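PDB 4WOE: taurocyamine kinase, which catalyses the reversible, magnesium-dependent transfer of a phosphate group between ATP and taurocyamine, giving N-phosphotaurocyamine and ADP. Local coordinates for residues A[544-549]-A[577-582]; A[528-533]-A[568-573]; A[483-488]-A[639-644]; A[632-637]-A[688-693]. The protein carries 4 engineered substitutions. All blocks are in the same frame, centred on the assembly; numbering follows the deposited sequence.

Interaction 1 (A[544-549]-A[577-582]). With ADP (adenosine-5'-diphosphate), chain D.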
# COMPACT_ATOMS: atom_id res chain seq x y z
N ASP A 544 19.03 7.71 -11.50
CA ASP A 544 20.02 8.71 -11.86
C ASP A 544 20.02 9.86 -10.85
O ASP A 544 20.72 10.86 -11.03
CB ASP A 544 19.77 9.22 -13.28
CG ASP A 544 20.07 8.17 -14.36
OD1 ASP A 544 20.69 7.12 -14.04
OD2 ASP A 544 19.69 8.38 -15.53
N HIS A 545 19.23 9.71 -9.78
CA HIS A 545 19.11 10.72 -8.71
C HIS A 545 18.49 12.03 -9.20
O HIS A 545 18.67 13.08 -8.57
CB HIS A 545 20.47 11.03 -8.06
CG HIS A 545 21.19 9.83 -7.49
ND1 HIS A 545 21.26 9.58 -6.14
CD2 HIS A 545 21.90 8.85 -8.10
CE1 HIS A 545 21.96 8.48 -5.93
NE2 HIS A 545 22.36 8.02 -7.11
N PHE A 546 17.77 11.98 -10.33
CA PHE A 546 17.16 13.17 -10.95
C PHE A 546 15.69 13.39 -10.54
O PHE A 546 15.25 14.51 -10.29
CB PHE A 546 17.25 13.09 -12.49
CG PHE A 546 18.66 13.22 -13.02
CD1 PHE A 546 19.53 14.16 -12.48
CD2 PHE A 546 19.12 12.41 -14.05
CE1 PHE A 546 20.84 14.28 -12.95
CE2 PHE A 546 20.42 12.53 -14.52
CZ PHE A 546 21.28 13.47 -13.98
N LEU A 547 14.93 12.30 -10.52
CA LEU A 547 13.50 12.35 -10.23
C LEU A 547 13.22 11.87 -8.81
O LEU A 547 13.88 10.95 -8.31
CB LEU A 547 12.75 11.51 -11.28
CG LEU A 547 11.31 10.96 -11.21
CD1 LEU A 547 10.30 11.90 -10.60
CD2 LEU A 547 10.87 10.58 -12.62
N PHE A 548 12.26 12.52 -8.15
CA PHE A 548 11.71 12.02 -6.88
C PHE A 548 11.07 10.62 -7.01
O PHE A 548 10.52 10.27 -8.07
CB PHE A 548 10.66 13.00 -6.30
CG PHE A 548 9.47 13.27 -7.22
CD1 PHE A 548 9.44 14.40 -8.03
CD2 PHE A 548 8.36 12.41 -7.23
CE1 PHE A 548 8.34 14.67 -8.85
CE2 PHE A 548 7.26 12.67 -8.05
CZ PHE A 548 7.25 13.81 -8.86
N LYS A 549 11.14 9.84 -5.94
CA LYS A 549 10.54 8.51 -5.91
C LYS A 549 9.04 8.54 -5.57
O LYS A 549 8.55 9.53 -5.02
CB LYS A 549 11.30 7.62 -4.91
CG LYS A 549 11.20 8.05 -3.45
CD LYS A 549 12.32 7.40 -2.63
CE LYS A 549 12.05 7.42 -1.13
NZ LYS A 549 13.26 7.04 -0.35
N THR A 577 21.54 19.72 -15.73
CA THR A 577 22.21 20.43 -14.65
C THR A 577 21.21 21.31 -13.86
O THR A 577 21.55 21.87 -12.84
CB THR A 577 23.38 21.30 -15.18
OG1 THR A 577 22.89 22.19 -16.19
CG2 THR A 577 24.48 20.41 -15.77
N PHE A 578 19.98 21.39 -14.35
CA PHE A 578 18.94 22.20 -13.72
C PHE A 578 17.58 21.53 -13.89
O PHE A 578 17.17 21.21 -15.01
CB PHE A 578 18.89 23.62 -14.31
CG PHE A 578 17.87 24.50 -13.65
CD1 PHE A 578 18.10 25.03 -12.39
CD2 PHE A 578 16.67 24.79 -14.29
CE1 PHE A 578 17.16 25.84 -11.77
CE2 PHE A 578 15.72 25.60 -13.68
CZ PHE A 578 15.97 26.13 -12.42
N LEU A 579 16.88 21.31 -12.78
CA LEU A 579 15.70 20.46 -12.77
C LEU A 579 14.65 21.00 -11.82
O LEU A 579 14.96 21.67 -10.85
CB LEU A 579 16.06 19.03 -12.36
CG LEU A 579 17.28 18.36 -12.99
CD1 LEU A 579 18.57 18.79 -12.28
CD2 LEU A 579 17.12 16.84 -12.99
N VAL A 580 13.38 20.69 -12.11
CA VAL A 580 12.30 21.10 -11.23
C VAL A 580 11.26 19.97 -11.05
O VAL A 580 10.63 19.54 -12.01
CB VAL A 580 11.59 22.38 -11.75
CG1 VAL A 580 10.55 22.84 -10.78
CG2 VAL A 580 12.60 23.51 -12.02
N TRP A 581 11.09 19.49 -9.82
CA TRP A 581 9.97 18.60 -9.53
C TRP A 581 8.72 19.42 -9.32
O TRP A 581 8.70 20.28 -8.44
CB TRP A 581 10.22 17.77 -8.28
CG TRP A 581 11.44 16.98 -8.31
CD1 TRP A 581 12.16 16.60 -9.42
CD2 TRP A 581 12.13 16.45 -7.18
NE1 TRP A 581 13.25 15.86 -9.04
CE2 TRP A 581 13.26 15.75 -7.67
CE3 TRP A 581 11.91 16.50 -5.80
CZ2 TRP A 581 14.16 15.10 -6.82
CZ3 TRP A 581 12.81 15.85 -4.95
CH2 TRP A 581 13.92 15.16 -5.47
N VAL A 582 7.68 19.17 -10.10
CA VAL A 582 6.42 19.86 -9.85
C VAL A 582 5.52 19.00 -8.98
O VAL A 582 5.23 17.85 -9.33
CB VAL A 582 5.68 20.25 -11.14
CG1 VAL A 582 4.33 20.89 -10.81
CG2 VAL A 582 6.52 21.22 -11.97
PB ADP D . 15.35 16.45 -1.23
O1B ADP D . 15.67 16.92 -2.63
O2B ADP D . 13.91 15.96 -1.08
O3B ADP D . 15.77 17.39 -0.13
PA ADP D . 15.91 13.64 -0.80
O1A ADP D . 16.92 13.09 0.19
O2A ADP D . 14.43 13.62 -0.51
O3A ADP D . 16.36 15.18 -1.06
O5' ADP D . 16.11 12.86 -2.21
C5' ADP D . 16.06 13.55 -3.46
C4' ADP D . 16.99 12.91 -4.49
O4' ADP D . 18.14 13.73 -4.68
C3' ADP D . 17.50 11.53 -4.07
O3' ADP D . 17.52 10.68 -5.22
C2' ADP D . 18.93 11.77 -3.65
O2' ADP D . 19.72 10.61 -3.89
C1' ADP D . 19.30 12.91 -4.59
N9 ADP D . 20.50 13.67 -4.14
C8 ADP D . 20.62 14.40 -3.02
N7 ADP D . 21.86 14.96 -2.95
C5 ADP D . 22.55 14.58 -4.05
C6 ADP D . 23.90 14.80 -4.61
N6 ADP D . 24.82 15.57 -3.97
N1 ADP D . 24.20 14.21 -5.80
C2 ADP D . 23.31 13.44 -6.45
N3 ADP D . 22.06 13.20 -6.00
C4 ADP D . 21.64 13.73 -4.83
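The indole of Trp581 meets Phe548 with one face: the phenyl ring comes in edge first, its CD1 3.3 Å from Trp581 CG, with the planes 75° apart in a T-shaped pair. Phe548 CB lies over the same indole, 3.7 Å from the centroid of the six-membered ring, a CH-pi contact. Because Phe548 CG sits between its own backbone N and carbonyl carbon (chi1 59°), the phenyl swings alongside the indole. At the indole edge two partners lie near the ring plane. Trp581 NE1 gives a 2.7 Å hydrogen bond to Phe546 O, received on a lone pair in the carbonyl plane, and Trp581 CH2 stands 3.3 Å from ADP C5'. The Phe546 ring has Asp544 O, from two residues back, over one face, while Leu579 CD2 reaches its CD1 at 3.6 Å. His545 turns its ring edge to the nucleotide, ND1 and ADP O2' forming a 2.9 Å hydrogen bond. His545 is also the C-prime residue of a Schellman motif that ends helix 535-543, and from there the loop runs over strand 578-582, which lies in the antiparallel sheet between strands 569-573 and 588-595.

Interaction 2 (A[528-533]-A[568-573])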
# COMPACT_ATOMS: atom_id res chain seq x y z
N TYR A 528 8.10 17.45 -18.48
CA TYR A 528 7.58 16.09 -18.64
C TYR A 528 6.50 15.75 -17.60
O TYR A 528 6.83 15.35 -16.48
CB TYR A 528 8.72 15.08 -18.54
CG TYR A 528 9.82 15.32 -19.54
CD1 TYR A 528 9.79 14.72 -20.80
CD2 TYR A 528 10.90 16.14 -19.23
CE1 TYR A 528 10.80 14.93 -21.71
CE2 TYR A 528 11.92 16.36 -20.14
CZ TYR A 528 11.86 15.75 -21.38
OH TYR A 528 12.86 15.97 -22.30
N PRO A 529 5.22 15.88 -17.97
CA PRO A 529 4.14 15.45 -17.07
C PRO A 529 4.26 13.97 -16.72
O PRO A 529 4.54 13.17 -17.62
CB PRO A 529 2.86 15.69 -17.89
CG PRO A 529 3.28 16.57 -19.03
CD PRO A 529 4.72 16.29 -19.29
N LEU A 530 4.07 13.60 -15.46
CA LEU A 530 4.16 12.19 -15.09
C LEU A 530 3.06 11.34 -15.75
O LEU A 530 3.21 10.13 -15.90
CB LEU A 530 4.11 12.04 -13.57
CG LEU A 530 5.39 11.53 -12.92
CD1 LEU A 530 6.56 12.45 -13.21
CD2 LEU A 530 5.19 11.37 -11.42
N THR A 531 1.95 11.97 -16.16
CA THR A 531 0.90 11.25 -16.87
C THR A 531 1.32 10.70 -18.25
O THR A 531 0.73 9.73 -18.73
CB THR A 531 -0.35 12.13 -17.05
OG1 THR A 531 0.02 13.32 -17.75
CG2 THR A 531 -0.96 12.50 -15.71
N ASP A 532 2.33 11.32 -18.89
CA ASP A 532 2.80 10.91 -20.23
C ASP A 532 4.15 10.21 -20.23
O ASP A 532 4.67 9.87 -21.29
CB ASP A 532 2.91 12.12 -21.17
CG ASP A 532 1.65 12.97 -21.21
OD1 ASP A 532 0.56 12.49 -20.81
OD2 ASP A 532 1.76 14.13 -21.65
N MET A 533 4.71 10.00 -19.05
CA MET A 533 6.05 9.43 -18.96
C MET A 533 6.01 7.89 -18.77
O MET A 533 5.26 7.37 -17.93
CB MET A 533 6.83 10.11 -17.82
CG MET A 533 8.19 9.48 -17.53
SD MET A 533 9.04 10.16 -16.09
CE MET A 533 9.03 11.90 -16.54
N ARG A 568 1.71 16.11 -11.37
CA ARG A 568 3.13 15.93 -11.05
C ARG A 568 3.98 15.92 -12.32
O ARG A 568 3.55 15.43 -13.36
CB ARG A 568 3.38 14.62 -10.28
CG ARG A 568 3.04 14.65 -8.79
CD ARG A 568 1.54 14.81 -8.58
NE ARG A 568 1.13 14.35 -7.27
CZ ARG A 568 -0.05 13.79 -7.00
NH1 ARG A 568 -0.96 13.62 -7.96
NH2 ARG A 568 -0.31 13.40 -5.76
N GLY A 569 5.19 16.47 -12.24
CA GLY A 569 6.07 16.48 -13.39
C GLY A 569 7.52 16.75 -13.05
O GLY A 569 7.85 17.17 -11.94
N ILE A 570 8.38 16.50 -14.03
CA ILE A 570 9.80 16.85 -13.99
C ILE A 570 10.12 17.76 -15.16
O ILE A 570 9.76 17.47 -16.30
CB ILE A 570 10.72 15.62 -14.08
CG1 ILE A 570 10.24 14.55 -13.11
CG2 ILE A 570 12.16 15.99 -13.70
CD1 ILE A 570 10.31 15.03 -11.69
N PHE A 571 10.80 18.87 -14.88
CA PHE A 571 11.40 19.71 -15.90
C PHE A 571 12.91 19.61 -15.77
O PHE A 571 13.43 19.47 -14.66
CB PHE A 571 10.92 21.17 -15.77
CG PHE A 571 11.69 22.14 -16.63
CD1 PHE A 571 11.23 22.46 -17.90
CD2 PHE A 571 12.87 22.72 -16.17
CE1 PHE A 571 11.94 23.35 -18.69
CE2 PHE A 571 13.59 23.59 -16.97
CZ PHE A 571 13.13 23.91 -18.22
N HIS A 572 13.64 19.70 -16.88
CA HIS A 572 15.10 19.79 -16.80
C HIS A 572 15.68 20.37 -18.09
O HIS A 572 15.06 20.26 -19.15
CB HIS A 572 15.72 18.41 -16.46
CG HIS A 572 15.58 17.37 -17.54
ND1 HIS A 572 16.18 17.49 -18.78
CD2 HIS A 572 14.96 16.17 -17.54
CE1 HIS A 572 15.91 16.42 -19.51
NE2 HIS A 572 15.17 15.60 -18.78
N ASN A 573 16.84 21.02 -18.01
CA ASN A 573 17.52 21.45 -19.23
C ASN A 573 18.10 20.22 -19.92
O ASN A 573 18.03 19.11 -19.37
CB ASN A 573 18.60 22.53 -18.96
CG ASN A 573 19.68 22.07 -17.97
OD1 ASN A 573 19.79 20.90 -17.62
ND2 ASN A 573 20.49 23.02 -17.53
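Arg568 opens the contact with its carbonyl: Leu530 N donates to Arg568 O at 2.8 Å, almost straight at 174°, while Leu530 CD2 rests 3.9 Å from Arg568 CB. The rest of the arginine bends at chi2 (66°) and leads its guanidinium off to the backbone carbonyls of Arg562 and Gly560. Gly569 comes next, facing Pro529 as a non-hydrogen-bonded pair with the CA atoms 4.3 Å apart. Here the strands run close, and Tyr528 O comes within 3.4 Å of Gly569 CA. Ile570 then pairs with Tyr528 through both backbone hydrogen bonds, Tyr528 N to Ile570 O at 2.7 Å and Ile570 N back to Tyr528 O. This antiparallel ladder attaches strand 525-529, an outermost strand, to the eight-stranded sheet of the phosphagen kinase catalytic domain. The Ile570 side chain takes Leu530 CD1 on CG1 at 4.2 Å, with Met533 CE a little farther off, and Trp581 from the next strand also packs on it. Phe571 points away from this edge and bonds through its backbone to Val580. His572 offers one ring face to Tyr528, whose CE2 is 3.6 Å from His572 NE2; the rings are near parallel but slid so far that they barely overlap.

Interaction 3 (A[483-488]-A[639-644]). With ADP (adenosine-5'-diphosphate), chain D.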
# COMPACT_ATOMS: atom_id res chain seq x y z
N THR A 483 27.96 17.52 -6.97
CA THR A 483 27.46 18.62 -6.15
C THR A 483 26.06 19.03 -6.56
O THR A 483 25.74 19.12 -7.75
CB THR A 483 28.40 19.84 -6.23
OG1 THR A 483 29.74 19.42 -5.97
CG2 THR A 483 27.99 20.92 -5.20
N ARG A 484 25.23 19.31 -5.56
CA ARG A 484 23.82 19.60 -5.76
C ARG A 484 23.36 20.66 -4.76
O ARG A 484 23.79 20.67 -3.61
CB ARG A 484 23.02 18.31 -5.59
CG ARG A 484 21.51 18.42 -5.71
CD ARG A 484 20.93 17.01 -5.61
NE ARG A 484 19.49 16.90 -5.82
CZ ARG A 484 18.59 17.06 -4.86
NH1 ARG A 484 18.98 17.35 -3.63
NH2 ARG A 484 17.29 16.92 -5.13
N VAL A 485 22.50 21.58 -5.21
CA VAL A 485 21.82 22.49 -4.29
C VAL A 485 20.34 22.65 -4.71
O VAL A 485 20.05 22.90 -5.88
CB VAL A 485 22.47 23.89 -4.23
CG1 VAL A 485 21.91 24.68 -3.03
CG2 VAL A 485 23.99 23.80 -4.14
N ARG A 486 19.43 22.52 -3.75
CA ARG A 486 18.00 22.63 -4.02
C ARG A 486 17.30 23.56 -3.05
O ARG A 486 17.80 23.80 -1.95
CB ARG A 486 17.33 21.25 -3.97
CG ARG A 486 17.17 20.67 -2.57
CD ARG A 486 15.87 21.07 -1.84
NE ARG A 486 15.70 20.25 -0.64
CZ ARG A 486 15.20 20.67 0.52
NH1 ARG A 486 14.77 21.92 0.70
NH2 ARG A 486 15.12 19.80 1.52
N VAL A 487 16.13 24.05 -3.45
CA VAL A 487 15.24 24.76 -2.55
C VAL A 487 13.81 24.35 -2.82
O VAL A 487 13.47 23.98 -3.95
CB VAL A 487 15.32 26.32 -2.69
CG1 VAL A 487 16.73 26.86 -2.33
CG2 VAL A 487 14.83 26.79 -4.08
N GLY A 488 12.98 24.43 -1.78
CA GLY A 488 11.55 24.23 -1.94
C GLY A 488 10.88 25.58 -2.07
O GLY A 488 11.42 26.58 -1.62
N MET A 639 16.90 25.76 1.76
CA MET A 639 18.01 25.38 0.93
C MET A 639 18.74 24.19 1.52
O MET A 639 19.03 24.15 2.70
CB MET A 639 18.96 26.56 0.74
CG MET A 639 20.10 26.27 -0.23
SD MET A 639 21.18 27.67 -0.62
CE MET A 639 20.26 28.51 -1.90
N ARG A 640 19.00 23.21 0.67
CA ARG A 640 19.81 22.06 1.03
C ARG A 640 20.94 21.95 0.02
O ARG A 640 20.70 21.64 -1.14
CB ARG A 640 18.98 20.78 1.08
CG ARG A 640 19.64 19.63 1.82
CD ARG A 640 18.65 18.52 2.20
NE ARG A 640 18.40 17.58 1.11
CZ ARG A 640 19.23 16.58 0.77
NH1 ARG A 640 20.37 16.40 1.43
NH2 ARG A 640 18.92 15.77 -0.25
N ALA A 641 22.15 22.26 0.47
CA ALA A 641 23.36 22.05 -0.32
C ALA A 641 23.99 20.73 0.08
O ALA A 641 24.04 20.37 1.26
CB ALA A 641 24.35 23.19 -0.13
N SER A 642 24.48 19.99 -0.91
CA SER A 642 24.95 18.65 -0.64
C SER A 642 25.87 18.17 -1.72
O SER A 642 25.85 18.67 -2.84
CB SER A 642 23.77 17.68 -0.53
OG SER A 642 23.17 17.46 -1.81
N VAL A 643 26.69 17.20 -1.35
CA VAL A 643 27.37 16.37 -2.32
C VAL A 643 27.08 14.92 -1.91
O VAL A 643 26.71 14.65 -0.76
CB VAL A 643 28.89 16.63 -2.36
CG1 VAL A 643 29.19 18.13 -2.24
CG2 VAL A 643 29.59 15.87 -1.28
N LEU A 644 27.17 14.00 -2.85
CA LEU A 644 27.32 12.60 -2.48
C LEU A 644 28.80 12.37 -2.19
O LEU A 644 29.67 12.52 -3.06
CB LEU A 644 26.79 11.65 -3.56
CG LEU A 644 25.39 11.08 -3.32
CD1 LEU A 644 24.54 11.97 -2.43
CD2 LEU A 644 24.68 10.79 -4.65
PB ADP D . 15.35 16.45 -1.23
O1B ADP D . 15.67 16.92 -2.63
O2B ADP D . 13.91 15.96 -1.08
O3B ADP D . 15.77 17.39 -0.13
PA ADP D . 15.91 13.64 -0.80
O1A ADP D . 16.92 13.09 0.19
O2A ADP D . 14.43 13.62 -0.51
O3A ADP D . 16.36 15.18 -1.06
O5' ADP D . 16.11 12.86 -2.21
C5' ADP D . 16.06 13.55 -3.46
C4' ADP D . 16.99 12.91 -4.49
O4' ADP D . 18.14 13.73 -4.68
C3' ADP D . 17.50 11.53 -4.07
O3' ADP D . 17.52 10.68 -5.22
C2' ADP D . 18.93 11.77 -3.65
O2' ADP D . 19.72 10.61 -3.89
C1' ADP D . 19.30 12.91 -4.59
N9 ADP D . 20.50 13.67 -4.14
C8 ADP D . 20.62 14.40 -3.02
N7 ADP D . 21.86 14.96 -2.95
C5 ADP D . 22.55 14.58 -4.05
C6 ADP D . 23.90 14.80 -4.61
N6 ADP D . 24.82 15.57 -3.97
N1 ADP D . 24.20 14.21 -5.80
C2 ADP D . 23.31 13.44 -6.45
N3 ADP D . 22.06 13.20 -6.00
C4 ADP D . 21.64 13.73 -4.83
O HOH W 1 20.93 18.96 -2.52
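Arg484 and Ser642 pair through both backbone hydrogen bonds, N to O each way at 2.9 Å, and Arg486 and Arg640 repeat the pattern two residues along, so these four amides and four carbonyls are satisfied within the ladder. Their side chains stand on the sheet face that holds ADP. Arg640 NE donates to ADP O3B and its NH2 to the bridging ADP O3A at 2.7 Å, while its NH1 forms a salt bridge with Asp684. Arg486, bent at chi2 (88°), sets its guanidinium edge to the phosphate, NE and NH2 both gripping ADP O3B; that one oxygen takes three N-H groups. Strands 480-489 and 639-646 are neighbours in the antiparallel sheet of the phosphagen kinase catalytic domain, and these arginines around the diphosphate form part of its nucleotide site, with Arg589 and Arg669. Arg484 runs extended along the nucleotide, its CD 3.3 Å from ADP C5; its NH2 reaches ADP O1B at 3.0 Å, and ADP O4' lies 3.3 Å above the guanidinium plane. A water ties Arg484 NH1, as donor, to Arg640 O and Ser642 OG, and Ser642 OG lies 3.0 Å from ADP N7. On the other sheet face Val485 CG1 meets Met639 CG at 3.7 Å and Val487 packs on Met639 CB, an apolar layer covered by helix 599-614.

Interaction 4 (A[632-637]-A[688-693]). With NO3 (nitrate ion), chain J.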
# COMPACT_ATOMS: atom_id res chain seq x y z
N PRO A 632 8.23 21.63 8.29
CA PRO A 632 8.93 22.71 9.01
C PRO A 632 10.48 22.65 8.86
O PRO A 632 11.14 23.69 8.98
CB PRO A 632 8.52 22.48 10.48
CG PRO A 632 8.09 21.03 10.54
CD PRO A 632 7.47 20.76 9.20
N SER A 633 11.03 21.46 8.62
CA SER A 633 12.48 21.33 8.37
C SER A 633 12.99 22.10 7.13
O SER A 633 14.19 22.35 7.02
CB SER A 633 12.86 19.86 8.21
OG SER A 633 12.63 19.43 6.88
N ASN A 634 12.09 22.46 6.21
CA ASN A 634 12.45 23.15 4.96
C ASN A 634 12.05 24.62 4.91
O ASN A 634 11.86 25.19 3.83
CB ASN A 634 11.81 22.43 3.77
CG ASN A 634 12.38 21.05 3.56
OD1 ASN A 634 13.58 20.84 3.71
ND2 ASN A 634 11.51 20.08 3.23
N LEU A 635 11.92 25.24 6.07
CA LEU A 635 11.59 26.66 6.13
C LEU A 635 12.83 27.52 5.91
O LEU A 635 13.94 27.00 5.80
CB LEU A 635 10.94 27.00 7.47
CG LEU A 635 9.63 26.27 7.70
CD1 LEU A 635 9.12 26.57 9.11
CD2 LEU A 635 8.63 26.70 6.64
N GLY A 636 12.62 28.83 5.84
CA GLY A 636 13.72 29.78 5.79
C GLY A 636 14.28 30.01 4.39
O GLY A 636 13.61 30.59 3.53
N THR A 637 15.53 29.59 4.20
CA THR A 637 16.16 29.52 2.88
C THR A 637 15.55 28.37 2.09
O THR A 637 15.52 28.39 0.86
CB THR A 637 17.70 29.29 2.98
OG1 THR A 637 17.94 28.03 3.62
CG2 THR A 637 18.39 30.41 3.76
N LYS A 688 22.29 21.03 7.85
CA LYS A 688 21.00 20.68 8.45
C LYS A 688 20.06 21.87 8.56
O LYS A 688 18.86 21.75 8.27
CB LYS A 688 21.14 20.04 9.84
CG LYS A 688 19.82 19.42 10.33
CD LYS A 688 19.72 19.36 11.85
CE LYS A 688 18.44 18.66 12.28
NZ LYS A 688 18.48 18.20 13.71
N ARG A 689 20.57 23.03 8.96
CA ARG A 689 19.67 24.16 9.21
C ARG A 689 19.47 25.02 7.97
O ARG A 689 20.37 25.17 7.12
CB ARG A 689 20.16 25.01 10.40
CG ARG A 689 21.49 25.74 10.21
CD ARG A 689 21.91 26.40 11.55
NE ARG A 689 21.66 27.85 11.59
CZ ARG A 689 22.60 28.78 11.45
NH1 ARG A 689 23.87 28.43 11.28
NH2 ARG A 689 22.28 30.07 11.50
N ARG A 690 18.27 25.56 7.86
CA ARG A 690 17.85 26.30 6.69
C ARG A 690 17.26 27.65 7.10
O ARG A 690 17.14 28.56 6.29
CB ARG A 690 16.82 25.50 5.90
CG ARG A 690 17.16 24.02 5.75
CD ARG A 690 16.46 23.44 4.51
NE ARG A 690 16.23 22.00 4.60
CZ ARG A 690 17.19 21.08 4.60
NH1 ARG A 690 18.47 21.44 4.52
NH2 ARG A 690 16.86 19.79 4.68
N LEU A 691 16.89 27.76 8.38
CA LEU A 691 16.25 28.96 8.91
C LEU A 691 17.18 29.67 9.90
O LEU A 691 17.93 29.02 10.64
CB LEU A 691 14.91 28.59 9.58
CG LEU A 691 14.11 29.69 10.26
CD1 LEU A 691 12.68 29.63 9.76
CD2 LEU A 691 14.14 29.52 11.77
N GLY A 692 17.14 31.00 9.90
CA GLY A 692 17.95 31.78 10.83
C GLY A 692 19.32 32.08 10.27
O GLY A 692 20.28 32.28 11.02
N LEU A 693 19.42 32.10 8.94
CA LEU A 693 20.66 32.33 8.23
C LEU A 693 20.34 32.53 6.75
O LEU A 693 19.27 32.12 6.29
CB LEU A 693 21.65 31.16 8.41
CG LEU A 693 21.46 29.85 7.65
CD1 LEU A 693 22.68 28.94 7.83
CD2 LEU A 693 20.19 29.12 8.08
N NO3 J . 13.40 16.49 2.17
O1 NO3 J . 13.65 15.43 1.51
O2 NO3 J . 12.57 17.34 1.71
O3 NO3 J . 13.98 16.72 3.30
O HOH W 2 14.43 18.39 4.95
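Thr637 clamps the carbonyl of Arg690 twice: its N donates to Arg690 O at 2.8 Å, nearly straight, and its OG1 donates to the same oxygen at 2.8 Å, in the carbonyl plane on a lone pair. The hydroxyl gets there because it lies between Thr637 N and the carbonyl carbon (chi1 62°). Close by, the backbones press together at Gly636, whose CA is 4.1 Å from that of Leu691; Gly636, at positive phi (84°), has no side chain to stand between them. Leu635 CB adds an apolar touch on Leu691 CD1, and Thr637 CG2 lies 3.2 Å from Leu693 O. Both segments are loops of the catalytic domain, one following the predicted active-site Cys631 and leading into strand 639-646, the other joining strand 682-687 to helix 695-711; helix 437-448 packs against Leu635 and Leu691. Toward the substrate pocket the contact becomes more polar and is bridged by water. Arg690, extended from CG to NE, runs alongside Asn634, with the amide and guanidinium planes 19° apart, and its NE donates to Asn634 OD1 at 3.0 Å. That oxygen also accepts from Arg486. A water bridges the two side chains: it accepts from Ser633 OG and Arg690 NH2 and donates to Asn634 OD1. The nitrate, probably from the crystallisation liquor, takes a weak bond from Asn634 ND2 on this side and is also hydrogen-bonded to Arg589 and Arg669, and bound taurocyamine touches Ser633 and Asn634.

Three of the contacts follow one antiparallel sheet. Interaction 2 joins its outermost strand 525-529 to 569-573; interaction 1 lays a loop over the next strand, 578-582, the centres of the two contacts lying about 9 Å apart. Interaction 3 pairs the neighbouring inner strands 480-489 and 639-646. Its centre is about 12 Å from that of interaction 1. Interaction 4 ties the loops beside that pair, its centre about 13 Å from that of interaction 3 and about 28 Å from that of interaction 2. Along the chain, interaction 3 spans both 1 and 2, whose segments alternate, and it crosses 4. Interactions 1 and 3 both hold ADP; interactions 3 and 4 touch, so the nucleotide site adjoins the loops that contact taurocyamine.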